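PDB 5WUT: ULam111, which probably hydrolyses the beta-1,3-glucosidic bonds of laminarin, as a glycoside hydrolase family 16 enzyme with a beta-jelly-roll fold. Local coordinates for residues L7-H12 and K78-G83; W23-G28 and T47-E52; C34-G37 and L43-K46; I153-I156 and F160-Y163. All coordinates share one frame; numbering follows the deposited sequence.

Contact 1: residues L7-H12 and K78-G83; sequences LVWEEH and KEFQYG
Trp9 is met by two side chains of 78-83 in two different ways: Lys78 lies over one face of its indole, and Phe80 comes in near the base of the ring at a slant. The lysine contact is a CH-pi interaction. Lys78 CD stands 3.8 Å from the centroid of the Trp9 five-membered ring and 12° off the ring normal, while CG reaches Trp9 CZ2 at 3.7 Å and CE reaches Trp9 NE1 at 3.4 Å. The bend at chi2 (-71°) and the extended chi3 lay the methylenes along the indole from its benzo side to its pyrrole side, and the bend at chi4 turns NZ to Asn22 OD1. On the opposite face of the indole sits the backbone N of Glu11.

Phe80 and the Trp9 six-membered ring are not a true stack. Their planes differ by only 24°, but the centroids are 5.8 Å apart and the rings barely overlap. The tighter point is Phe80 CZ against Trp9 CB, at 3.5 Å. Val8 CG2 adds to this apolar patch, touching Phe80 CE1 at 3.9 Å, and Phe202 of strand 200-208 packs against both aromatic residues. Both Val8 and Trp9 point toward 78-83, consistent with their lying together opposite Val233 of strand 224-234, a classic beta bulge in strand 7-11 of the jelly roll.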
loop_
_atom_site.group_PDB
_atom_site.type_symbol
_atom_site.label_atom_id
_atom_site.label_comp_id
_atom_site.label_asym_id
_atom_site.label_seq_id
_atom_site.Cartn_x
_atom_site.Cartn_y
_atom_site.Cartn_z
ATOM N N LEU A 7 4.428 23.155 -2.822
ATOM C CA LEU A 7 5.770 22.638 -2.572
ATOM C C LEU A 7 6.595 23.739 -1.938
ATOM O O LEU A 7 6.814 24.778 -2.561
ATOM C CB LEU A 7 6.423 22.150 -3.866
ATOM C CG LEU A 7 7.825 21.552 -3.715
ATOM C CD1 LEU A 7 7.756 20.251 -2.946
ATOM C CD2 LEU A 7 8.451 21.333 -5.083
ATOM N N VAL A 8 7.038 23.535 -0.702
ATOM C CA VAL A 8 7.765 24.587 0.008
ATOM C C VAL A 8 9.284 24.393 -0.022
ATOM O O VAL A 8 10.029 25.360 0.123
ATOM C CB VAL A 8 7.293 24.715 1.479
ATOM C CG1 VAL A 8 5.792 24.938 1.529
ATOM C CG2 VAL A 8 7.690 23.493 2.303
ATOM N N TRP A 9 9.740 23.152 -0.199
ATOM C CA TRP A 9 11.168 22.856 -0.303
ATOM C C TRP A 9 11.375 21.498 -0.947
ATOM O O TRP A 9 10.605 20.582 -0.712
ATOM C CB TRP A 9 11.863 22.875 1.064
ATOM C CG TRP A 9 13.353 22.626 0.960
ATOM C CD1 TRP A 9 14.280 23.455 0.381
ATOM C CD2 TRP A 9 14.089 21.494 1.459
ATOM N NE1 TRP A 9 15.531 22.898 0.466
ATOM C CE2 TRP A 9 15.447 21.702 1.131
ATOM C CE3 TRP A 9 13.731 20.321 2.139
ATOM C CZ2 TRP A 9 16.451 20.785 1.461
ATOM C CZ3 TRP A 9 14.724 19.412 2.469
ATOM C CH2 TRP A 9 16.067 19.646 2.129
ATOM N N GLU A 10 12.398 21.385 -1.783
ATOM C CA GLU A 10 12.780 20.092 -2.327
ATOM C C GLU A 10 14.290 19.978 -2.377
ATOM O O GLU A 10 14.993 20.923 -2.742
ATOM C CB GLU A 10 12.202 19.855 -3.730
ATOM C CG GLU A 10 12.572 18.470 -4.282
ATOM C CD GLU A 10 12.002 18.195 -5.655
ATOM O OE1 GLU A 10 11.160 18.993 -6.116
ATOM O OE2 GLU A 10 12.399 17.175 -6.269
ATOM N N GLU A 11 14.773 18.810 -1.970
ATOM C CA GLU A 11 16.142 18.397 -2.230
ATOM C C GLU A 11 16.130 17.442 -3.423
ATOM O O GLU A 11 15.641 16.305 -3.316
ATOM C CB GLU A 11 16.750 17.715 -1.003
ATOM C CG GLU A 11 18.087 17.065 -1.270
ATOM C CD GLU A 11 19.151 18.066 -1.711
ATOM O OE1 GLU A 11 19.323 18.243 -2.938
ATOM O OE2 GLU A 11 19.807 18.663 -0.826
ATOM N N HIS A 12 16.650 17.905 -4.560
ATOM C CA HIS A 12 16.679 17.129 -5.802
ATOM C C HIS A 12 17.920 16.241 -5.910
ATOM O O HIS A 12 17.998 15.390 -6.791
ATOM C CB HIS A 12 16.655 18.045 -7.038
ATOM C CG HIS A 12 15.453 18.938 -7.145
ATOM N ND1 HIS A 12 15.331 20.124 -6.451
ATOM C CD2 HIS A 12 14.350 18.847 -7.925
ATOM C CE1 HIS A 12 14.188 20.708 -6.773
ATOM N NE2 HIS A 12 13.574 19.953 -7.669
ATOM N N LYS A 78 17.492 22.971 7.589
ATOM C CA LYS A 78 16.194 22.852 6.930
ATOM C C LYS A 78 15.251 22.116 7.871
ATOM O O LYS A 78 15.362 20.901 8.051
ATOM C CB LYS A 78 16.309 22.129 5.589
ATOM C CG LYS A 78 16.841 23.009 4.450
ATOM C CD LYS A 78 15.793 24.040 4.039
ATOM C CE LYS A 78 16.331 25.007 2.977
ATOM N NZ LYS A 78 17.286 26.000 3.533
ATOM N N GLU A 79 14.355 22.861 8.502
ATOM C CA GLU A 79 13.422 22.286 9.469
ATOM C C GLU A 79 11.994 22.705 9.130
ATOM O O GLU A 79 11.755 23.811 8.626
ATOM C CB GLU A 79 13.786 22.696 10.903
ATOM C CG GLU A 79 15.228 22.331 11.283
ATOM C CD GLU A 79 15.509 22.414 12.776
ATOM O OE1 GLU A 79 14.703 23.028 13.504
ATOM O OE2 GLU A 79 16.558 21.869 13.231
ATOM N N PHE A 80 11.054 21.798 9.378
ATOM C CA PHE A 80 9.650 22.005 9.025
ATOM C C PHE A 80 8.698 21.509 10.097
ATOM O O PHE A 80 8.965 20.517 10.766
ATOM C CB PHE A 80 9.342 21.311 7.691
ATOM C CG PHE A 80 10.204 21.800 6.569
ATOM C CD1 PHE A 80 9.842 22.927 5.854
ATOM C CD2 PHE A 80 11.395 21.175 6.271
ATOM C CE1 PHE A 80 10.647 23.407 4.833
ATOM C CE2 PHE A 80 12.211 21.652 5.261
ATOM C CZ PHE A 80 11.816 22.769 4.532
ATOM N N GLN A 81 7.584 22.218 10.260
ATOM C CA GLN A 81 6.517 21.795 11.158
ATOM C C GLN A 81 5.256 21.566 10.337
ATOM O O GLN A 81 4.706 22.526 9.766
ATOM C CB GLN A 81 6.260 22.836 12.242
ATOM C CG GLN A 81 5.189 22.427 13.236
ATOM C CD GLN A 81 5.011 23.440 14.356
ATOM O OE1 GLN A 81 5.954 24.148 14.729
ATOM N NE2 GLN A 81 3.800 23.515 14.898
ATOM N N TYR A 82 4.847 20.292 10.278
ATOM C CA TYR A 82 3.710 19.772 9.511
ATOM C C TYR A 82 3.994 19.752 8.017
ATOM O O TYR A 82 4.891 20.436 7.519
ATOM C CB TYR A 82 2.409 20.573 9.771
ATOM C CG TYR A 82 2.070 20.785 11.232
ATOM C CD1 TYR A 82 2.243 19.778 12.169
ATOM C CD2 TYR A 82 1.566 22.002 11.674
ATOM C CE1 TYR A 82 1.958 19.981 13.505
ATOM C CE2 TYR A 82 1.268 22.217 13.007
ATOM C CZ TYR A 82 1.454 21.210 13.919
ATOM O OH TYR A 82 1.156 21.434 15.242
ATOM N N GLY A 83 3.214 18.952 7.304
ATOM C CA GLY A 83 3.301 18.917 5.860
ATOM C C GLY A 83 3.135 17.526 5.295
ATOM O O GLY A 83 3.022 16.549 6.032
#

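Contact 2: residues W23-G28 and T47-E52; sequences WNFELG and TNHKME
Phe25 on strand 24-25 and His49 at the start of strand 49-52 have backbones well separated, with Phe25 CA and His49 CA 11.0 Å apart. The two strands are not sheet partners: Asn24 and Glu26 bond to Thr73 and Arg71 of strand 66-80, whereas Asn48 and Lys50 bond to Thr59 and Val57 of strand 55-63. The two backbones are linked here by two rings that approach from opposite directions.

Phe25 offers an edge. Its CE1 and CZ straddle His49 CE1 at 3.5 and 3.6 Å, and the imidazole carbon lies near the plane of the phenyl ring. Seen from the histidine the approach is slanted; the planes are inclined at 45° and the centroids lie 5.4 Å apart, which fits neither a stack nor a T-shaped pair. His49 reaches across with CG placed between its backbone N and carbonyl carbon (chi1 73°). Leu56 packs against His49, and Lys46 against Phe25.

With 73 Å² buried and carbon-to-carbon approaches as its closest points, the contact probably works through dispersion between the phenyl edge and the imidazole carbon. It has little directional character, so the strand positions are probably set mainly by their backbone bonding to 66-80 and 55-63.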
loop_
_atom_site.group_PDB
_atom_site.type_symbol
_atom_site.label_atom_id
_atom_site.label_comp_id
_atom_site.label_asym_id
_atom_site.label_seq_id
_atom_site.Cartn_x
_atom_site.Cartn_y
_atom_site.Cartn_z
ATOM N N TRP A 23 22.754 20.547 4.660
ATOM C CA TRP A 23 23.059 19.242 5.272
ATOM C C TRP A 23 24.268 19.268 6.189
ATOM O O TRP A 23 25.273 19.931 5.905
ATOM C CB TRP A 23 23.300 18.170 4.200
ATOM C CG TRP A 23 22.060 17.847 3.421
ATOM C CD1 TRP A 23 21.678 18.388 2.222
ATOM C CD2 TRP A 23 21.027 16.935 3.798
ATOM N NE1 TRP A 23 20.467 17.867 1.826
ATOM C CE2 TRP A 23 20.048 16.966 2.774
ATOM C CE3 TRP A 23 20.838 16.086 4.894
ATOM C CZ2 TRP A 23 18.885 16.192 2.821
ATOM C CZ3 TRP A 23 19.692 15.302 4.938
ATOM C CH2 TRP A 23 18.730 15.360 3.907
ATOM N N ASN A 24 24.166 18.510 7.277
ATOM C CA ASN A 24 25.300 18.231 8.154
ATOM C C ASN A 24 25.737 16.803 7.957
ATOM O O ASN A 24 24.914 15.942 7.612
ATOM C CB ASN A 24 24.930 18.396 9.620
ATOM C CG ASN A 24 24.229 19.683 9.899
ATOM O OD1 ASN A 24 24.821 20.748 9.826
ATOM N ND2 ASN A 24 22.943 19.598 10.222
ATOM N N PHE A 25 27.014 16.530 8.209
ATOM C CA PHE A 25 27.441 15.147 8.411
ATOM C C PHE A 25 27.459 14.816 9.893
ATOM O O PHE A 25 27.924 15.613 10.719
ATOM C CB PHE A 25 28.837 14.887 7.831
ATOM C CG PHE A 25 28.903 14.982 6.347
ATOM C CD1 PHE A 25 28.631 13.877 5.551
ATOM C CD2 PHE A 25 29.244 16.177 5.737
ATOM C CE1 PHE A 25 28.698 13.959 4.180
ATOM C CE2 PHE A 25 29.317 16.266 4.358
ATOM C CZ PHE A 25 29.043 15.163 3.578
ATOM N N GLU A 26 26.982 13.628 10.237
ATOM C CA GLU A 26 27.284 13.084 11.551
ATOM C C GLU A 26 28.343 12.012 11.309
ATOM O O GLU A 26 28.236 11.221 10.370
ATOM C CB GLU A 26 26.008 12.568 12.237
ATOM C CG GLU A 26 25.077 13.746 12.596
ATOM C CD GLU A 26 23.909 13.397 13.507
ATOM O OE1 GLU A 26 23.241 14.333 14.009
ATOM O OE2 GLU A 26 23.640 12.202 13.711
ATOM N N LEU A 27 29.425 12.056 12.084
ATOM C CA LEU A 27 30.620 11.284 11.733
ATOM C C LEU A 27 31.167 10.476 12.894
ATOM O O LEU A 27 31.078 10.895 14.051
ATOM C CB LEU A 27 31.725 12.226 11.224
ATOM C CG LEU A 27 31.351 13.080 10.012
ATOM C CD1 LEU A 27 32.361 14.225 9.843
ATOM C CD2 LEU A 27 31.304 12.248 8.777
ATOM N N GLY A 28 31.788 9.353 12.552
ATOM C CA GLY A 28 32.521 8.542 13.510
ATOM C C GLY A 28 31.721 7.427 14.156
ATOM O O GLY A 28 30.809 6.863 13.544
ATOM N N THR A 47 33.219 10.249 3.113
ATOM C CA THR A 47 33.780 9.636 1.914
ATOM C C THR A 47 33.054 8.360 1.481
ATOM O O THR A 47 33.580 7.571 0.689
ATOM C CB THR A 47 35.280 9.326 2.121
ATOM O OG1 THR A 47 35.446 8.617 3.354
ATOM C CG2 THR A 47 36.080 10.616 2.186
ATOM N N ASN A 48 31.830 8.156 1.972
ATOM C CA ASN A 48 31.048 6.988 1.576
ATOM C C ASN A 48 29.825 7.321 0.714
ATOM O O ASN A 48 28.985 6.461 0.462
ATOM C CB ASN A 48 30.594 6.202 2.814
ATOM C CG ASN A 48 31.666 5.255 3.330
ATOM O OD1 ASN A 48 32.683 5.695 3.869
ATOM N ND2 ASN A 48 31.425 3.949 3.192
ATOM N N HIS A 49 29.727 8.558 0.252
ATOM C CA HIS A 49 28.592 8.927 -0.592
ATOM C C HIS A 49 29.053 9.597 -1.877
ATOM O O HIS A 49 30.176 10.102 -1.966
ATOM C CB HIS A 49 27.676 9.881 0.146
ATOM C CG HIS A 49 28.273 11.238 0.268
ATOM N ND1 HIS A 49 29.284 11.516 1.158
ATOM C CD2 HIS A 49 28.057 12.372 -0.439
ATOM C CE1 HIS A 49 29.657 12.776 1.011
ATOM N NE2 HIS A 49 28.925 13.319 0.054
ATOM N N LYS A 50 28.169 9.615 -2.863
ATOM C CA LYS A 50 28.414 10.339 -4.105
ATOM C C LYS A 50 27.098 10.854 -4.675
ATOM O O LYS A 50 26.024 10.335 -4.361
ATOM C CB LYS A 50 29.101 9.446 -5.133
ATOM C CG LYS A 50 28.210 8.342 -5.649
ATOM C CD LYS A 50 28.944 7.401 -6.593
ATOM C CE LYS A 50 28.385 5.987 -6.481
ATOM N NZ LYS A 50 28.763 5.140 -7.641
ATOM N N MET A 51 27.190 11.901 -5.486
ATOM C CA MET A 51 26.044 12.396 -6.237
ATOM C C MET A 51 26.157 11.866 -7.653
ATOM O O MET A 51 27.108 12.181 -8.367
ATOM C CB MET A 51 25.986 13.924 -6.229
ATOM C CG MET A 51 26.339 14.527 -4.884
ATOM S SD MET A 51 25.077 14.194 -3.643
ATOM C CE MET A 51 23.622 14.647 -4.551
ATOM N N GLU A 52 25.209 11.025 -8.041
ATOM C CA GLU A 52 25.274 10.315 -9.313
ATOM C C GLU A 52 23.910 10.214 -9.984
ATOM O O GLU A 52 22.986 9.659 -9.406
ATOM C CB GLU A 52 25.850 8.918 -9.095
ATOM C CG GLU A 52 26.014 8.095 -10.354
ATOM C CD GLU A 52 26.545 6.713 -10.052
ATOM O OE1 GLU A 52 25.793 5.900 -9.471
ATOM O OE2 GLU A 52 27.718 6.442 -10.381
#

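Contact 3: residues C34-G37 and L43-K46; sequences CGWG and LYTK
Trp36 NE1 donates a hydrogen bond to the carbonyl O of Gly28, and the backbone N-H of that same glycine is bonded to Tyr44 O. A single glycine therefore fixes both residues of the aromatic pair, one through its backbone and the other through its indole N-H, which also limits rotation of the indole about its chi angles. The pair itself is T-shaped. Tyr44 directs the CD2-CE2 edge of its ring at one face of Trp36, with Tyr44 CD2 lying 3.5 Å from Trp36 CE2 and also 3.5 Å from Trp36 NE1. The planes meet at 63°, and the centroids of the Tyr44 ring and the Trp36 five-membered ring are 4.8 Å apart. Tyr44 CD2 sits toward the rim of the indole, where the fused bond meets the pyrrole nitrogen.

The pair joins helix 35-39 to strand 42-44, which runs parallel to strand 66-80 of the jelly roll. Residues 35-37 are the weakly bonded first turn of that helix, and all three have positive phi, Trp36 at 56°, so the backbone there is left-handed. From this turn the indole reaches back to the strand with CG anti to the Trp36 carbonyl carbon (chi1 -62°). Arg71 of strand 66-80 packs against both rings, and the far end of Tyr44 is held by a hydrogen bond between its OH and Asn205 ND2.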
loop_
_atom_site.group_PDB
_atom_site.type_symbol
_atom_site.label_atom_id
_atom_site.label_comp_id
_atom_site.label_asym_id
_atom_site.label_seq_id
_atom_site.Cartn_x
_atom_site.Cartn_y
_atom_site.Cartn_z
ATOM N N CYS A 34 28.401 5.523 22.002
ATOM C CA CYS A 34 29.145 4.656 21.085
ATOM C C CYS A 34 28.244 3.644 20.385
ATOM O O CYS A 34 27.430 2.978 21.022
ATOM C CB CYS A 34 30.258 3.918 21.837
ATOM S SG CYS A 34 31.435 4.983 22.744
ATOM N N GLY A 35 28.426 3.500 19.077
ATOM C CA GLY A 35 27.599 2.606 18.280
ATOM C C GLY A 35 26.248 3.201 17.939
ATOM O O GLY A 35 25.319 2.479 17.556
ATOM N N TRP A 36 26.147 4.520 18.098
ATOM C CA TRP A 36 24.966 5.308 17.752
ATOM C C TRP A 36 23.671 4.867 18.419
ATOM O O TRP A 36 22.591 5.068 17.877
ATOM C CB TRP A 36 24.812 5.305 16.228
ATOM C CG TRP A 36 26.009 5.948 15.598
ATOM C CD1 TRP A 36 27.109 5.320 15.102
ATOM C CD2 TRP A 36 26.237 7.353 15.437
ATOM N NE1 TRP A 36 28.018 6.247 14.630
ATOM C CE2 TRP A 36 27.504 7.504 14.830
ATOM C CE3 TRP A 36 25.492 8.498 15.745
ATOM C CZ2 TRP A 36 28.035 8.754 14.519
ATOM C CZ3 TRP A 36 26.026 9.739 15.439
ATOM C CH2 TRP A 36 27.287 9.853 14.837
ATOM N N GLY A 37 23.778 4.337 19.634
ATOM C CA GLY A 37 22.590 4.047 20.412
ATOM C C GLY A 37 22.090 2.635 20.206
ATOM O O GLY A 37 21.216 2.170 20.936
ATOM N N LEU A 43 31.570 3.167 11.146
ATOM C CA LEU A 43 31.978 4.548 11.319
ATOM C C LEU A 43 31.348 5.331 10.190
ATOM O O LEU A 43 31.395 4.915 9.031
ATOM C CB LEU A 43 33.496 4.727 11.279
ATOM C CG LEU A 43 34.336 4.016 12.322
ATOM C CD1 LEU A 43 35.780 4.490 12.179
ATOM C CD2 LEU A 43 33.802 4.310 13.701
ATOM N N TYR A 44 30.747 6.461 10.526
ATOM C CA TYR A 44 30.179 7.313 9.502
ATOM C C TYR A 44 31.255 8.272 8.999
ATOM O O TYR A 44 32.071 8.771 9.786
ATOM C CB TYR A 44 28.975 8.057 10.048
ATOM C CG TYR A 44 27.732 7.210 10.198
ATOM C CD1 TYR A 44 27.230 6.496 9.124
ATOM C CD2 TYR A 44 27.046 7.155 11.403
ATOM C CE1 TYR A 44 26.075 5.745 9.241
ATOM C CE2 TYR A 44 25.889 6.399 11.529
ATOM C CZ TYR A 44 25.413 5.706 10.443
ATOM O OH TYR A 44 24.256 4.957 10.553
ATOM N N THR A 45 31.269 8.497 7.688
ATOM C CA THR A 45 32.327 9.277 7.054
ATOM C C THR A 45 31.768 10.315 6.103
ATOM O O THR A 45 30.559 10.359 5.875
ATOM C CB THR A 45 33.269 8.395 6.238
ATOM O OG1 THR A 45 32.624 8.036 5.016
ATOM C CG2 THR A 45 33.673 7.134 7.011
ATOM N N LYS A 46 32.658 11.113 5.513
ATOM C CA LYS A 46 32.286 12.040 4.439
ATOM C C LYS A 46 32.725 11.481 3.093
ATOM O O LYS A 46 32.627 12.152 2.052
ATOM C CB LYS A 46 32.920 13.426 4.646
ATOM C CG LYS A 46 32.433 14.184 5.858
ATOM C CD LYS A 46 32.919 15.627 5.814
ATOM C CE LYS A 46 34.318 15.789 6.365
ATOM N NZ LYS A 46 34.624 17.245 6.487
#

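Contact 4: residues I153-I156 and F160-Y163; sequences IDTI and FHLY
Ile156 lays its CD1 methyl over one face of the His161 imidazole, 3.9 Å from the ring centroid and 17° off the normal, a CH-pi contact displaced toward the CG side, where Ile156 CD1 is 3.7 Å from His161 CG. With CG1 anti to the backbone N (chi1 -158°), the isoleucine chain extends toward strand 161-167, where its CD1 meets both His161 and Tyr163. That methyl approaches Tyr163 OH to 3.3 Å, so the hydroxyl end of the tyrosine packs closely against an aliphatic branch.

NE2 of the imidazole points to backbone carbonyls of the loop. His161 NE2 donates a weak hydrogen bond to Thr155 O at 3.0 Å, bent to 128° at the hydrogen, and makes another weak one to Gln158 O. On its other nitrogen the ring is held by Asp177 OD2, while Asp177 OD1 takes the backbone N-H of Leu162. Acceptors at both nitrogens, one of them a carboxylate, would tend to favour a protonated imidazole. The carbonyl of Thr155 is presented by a type I beta turn from Ile153 to Ile156, in which Ile156 N bonds to Ile153 O at 3.2 Å. The turn also lies at the subunit interface, where Ile153 and Thr155 pack on Ile179 and Asn178 of the second subunit. Overall this is a connecting loop containing a type I beta turn that packs against the start of the strand it leads into, linking strands 148-152 and 161-167 of the jelly roll.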
loop_
_atom_site.group_PDB
_atom_site.type_symbol
_atom_site.label_atom_id
_atom_site.label_comp_id
_atom_site.label_asym_id
_atom_site.label_seq_id
_atom_site.Cartn_x
_atom_site.Cartn_y
_atom_site.Cartn_z
ATOM N N ILE A 153 5.586 -5.904 1.746
ATOM C CA ILE A 153 5.636 -5.440 0.366
ATOM C C ILE A 153 6.675 -6.284 -0.357
ATOM O O ILE A 153 7.877 -6.038 -0.225
ATOM C CB ILE A 153 6.010 -3.924 0.262
ATOM C CG1 ILE A 153 5.136 -3.075 1.193
ATOM C CG2 ILE A 153 5.949 -3.456 -1.180
ATOM C CD1 ILE A 153 5.419 -1.569 1.176
ATOM N N ASP A 154 6.245 -7.302 -1.103
ATOM C CA ASP A 154 7.221 -8.247 -1.657
ATOM C C ASP A 154 8.108 -7.655 -2.744
ATOM O O ASP A 154 9.141 -8.234 -3.090
ATOM C CB ASP A 154 6.509 -9.482 -2.214
ATOM C CG ASP A 154 5.989 -10.386 -1.129
ATOM O OD1 ASP A 154 6.199 -10.082 0.067
ATOM O OD2 ASP A 154 5.366 -11.410 -1.473
ATOM N N THR A 155 7.696 -6.519 -3.294
ATOM C CA THR A 155 8.440 -5.851 -4.348
ATOM C C THR A 155 9.337 -4.720 -3.848
ATOM O O THR A 155 9.919 -4.010 -4.657
ATOM C CB THR A 155 7.487 -5.221 -5.388
ATOM O OG1 THR A 155 6.558 -4.374 -4.704
ATOM C CG2 THR A 155 6.728 -6.289 -6.136
ATOM N N ILE A 156 9.463 -4.541 -2.535
ATOM C CA ILE A 156 10.099 -3.308 -2.050
ATOM C C ILE A 156 11.580 -3.193 -2.442
ATOM O O ILE A 156 12.092 -2.089 -2.611
ATOM C CB ILE A 156 9.952 -3.161 -0.502
ATOM C CG1 ILE A 156 10.114 -1.690 -0.070
ATOM C CG2 ILE A 156 10.903 -4.100 0.255
ATOM C CD1 ILE A 156 8.941 -0.788 -0.475
ATOM N N PHE A 160 12.748 1.919 -7.404
ATOM C CA PHE A 160 12.468 3.007 -6.458
ATOM C C PHE A 160 11.027 2.943 -5.941
ATOM O O PHE A 160 10.112 2.573 -6.676
ATOM C CB PHE A 160 12.730 4.376 -7.113
ATOM C CG PHE A 160 14.193 4.714 -7.229
ATOM C CD1 PHE A 160 14.970 4.136 -8.227
ATOM C CD2 PHE A 160 14.794 5.590 -6.327
ATOM C CE1 PHE A 160 16.332 4.421 -8.329
ATOM C CE2 PHE A 160 16.156 5.882 -6.421
ATOM C CZ PHE A 160 16.923 5.297 -7.431
ATOM N N HIS A 161 10.847 3.287 -4.666
ATOM C CA HIS A 161 9.522 3.408 -4.072
ATOM C C HIS A 161 9.395 4.735 -3.355
ATOM O O HIS A 161 10.391 5.411 -3.083
ATOM C CB HIS A 161 9.252 2.261 -3.105
ATOM C CG HIS A 161 9.223 0.926 -3.771
ATOM N ND1 HIS A 161 8.045 0.287 -4.107
ATOM C CD2 HIS A 161 10.224 0.119 -4.194
ATOM C CE1 HIS A 161 8.326 -0.859 -4.700
ATOM N NE2 HIS A 161 9.642 -0.987 -4.765
ATOM N N LEU A 162 8.155 5.095 -3.040
ATOM C CA LEU A 162 7.850 6.342 -2.347
ATOM C C LEU A 162 7.527 6.079 -0.886
ATOM O O LEU A 162 6.765 5.151 -0.557
ATOM C CB LEU A 162 6.671 7.054 -3.016
ATOM C CG LEU A 162 6.794 7.348 -4.508
ATOM C CD1 LEU A 162 5.518 8.043 -4.957
ATOM C CD2 LEU A 162 8.005 8.199 -4.813
ATOM N N TYR A 163 8.117 6.894 -0.016
ATOM C CA TYR A 163 7.906 6.813 1.421
ATOM C C TYR A 163 7.492 8.180 1.895
ATOM O O TYR A 163 8.210 9.133 1.636
ATOM C CB TYR A 163 9.185 6.353 2.130
ATOM C CG TYR A 163 9.744 5.045 1.624
ATOM C CD1 TYR A 163 10.545 4.987 0.484
ATOM C CD2 TYR A 163 9.500 3.857 2.308
ATOM C CE1 TYR A 163 11.058 3.774 0.030
ATOM C CE2 TYR A 163 10.017 2.658 1.871
ATOM C CZ TYR A 163 10.797 2.615 0.732
ATOM O OH TYR A 163 11.310 1.392 0.300
#

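How the contacts relate
Contacts 1 and 2 lie at the surface, whereas contacts 3 and 4 each include buried residues. Strand 66-80 connects the first three: it supplies part of contact 1 and pairs with strands 24-25 and 42-44 of contacts 2 and 3. Contacts 2 and 3 also touch directly through Gly28, and contact 1 joins contact 2 by a probable hydrogen bond from Trp23 NE1 to Glu11 OE2. Contact 4 touches none of the others: its nearest atoms are about 8 Å from contact 2 and about 17 Å from contact 3, across the chain's centre. Aromatic rings dominate throughout, but only contact 4 has a hydrogen bond between its own segments, and only it reaches the second subunit.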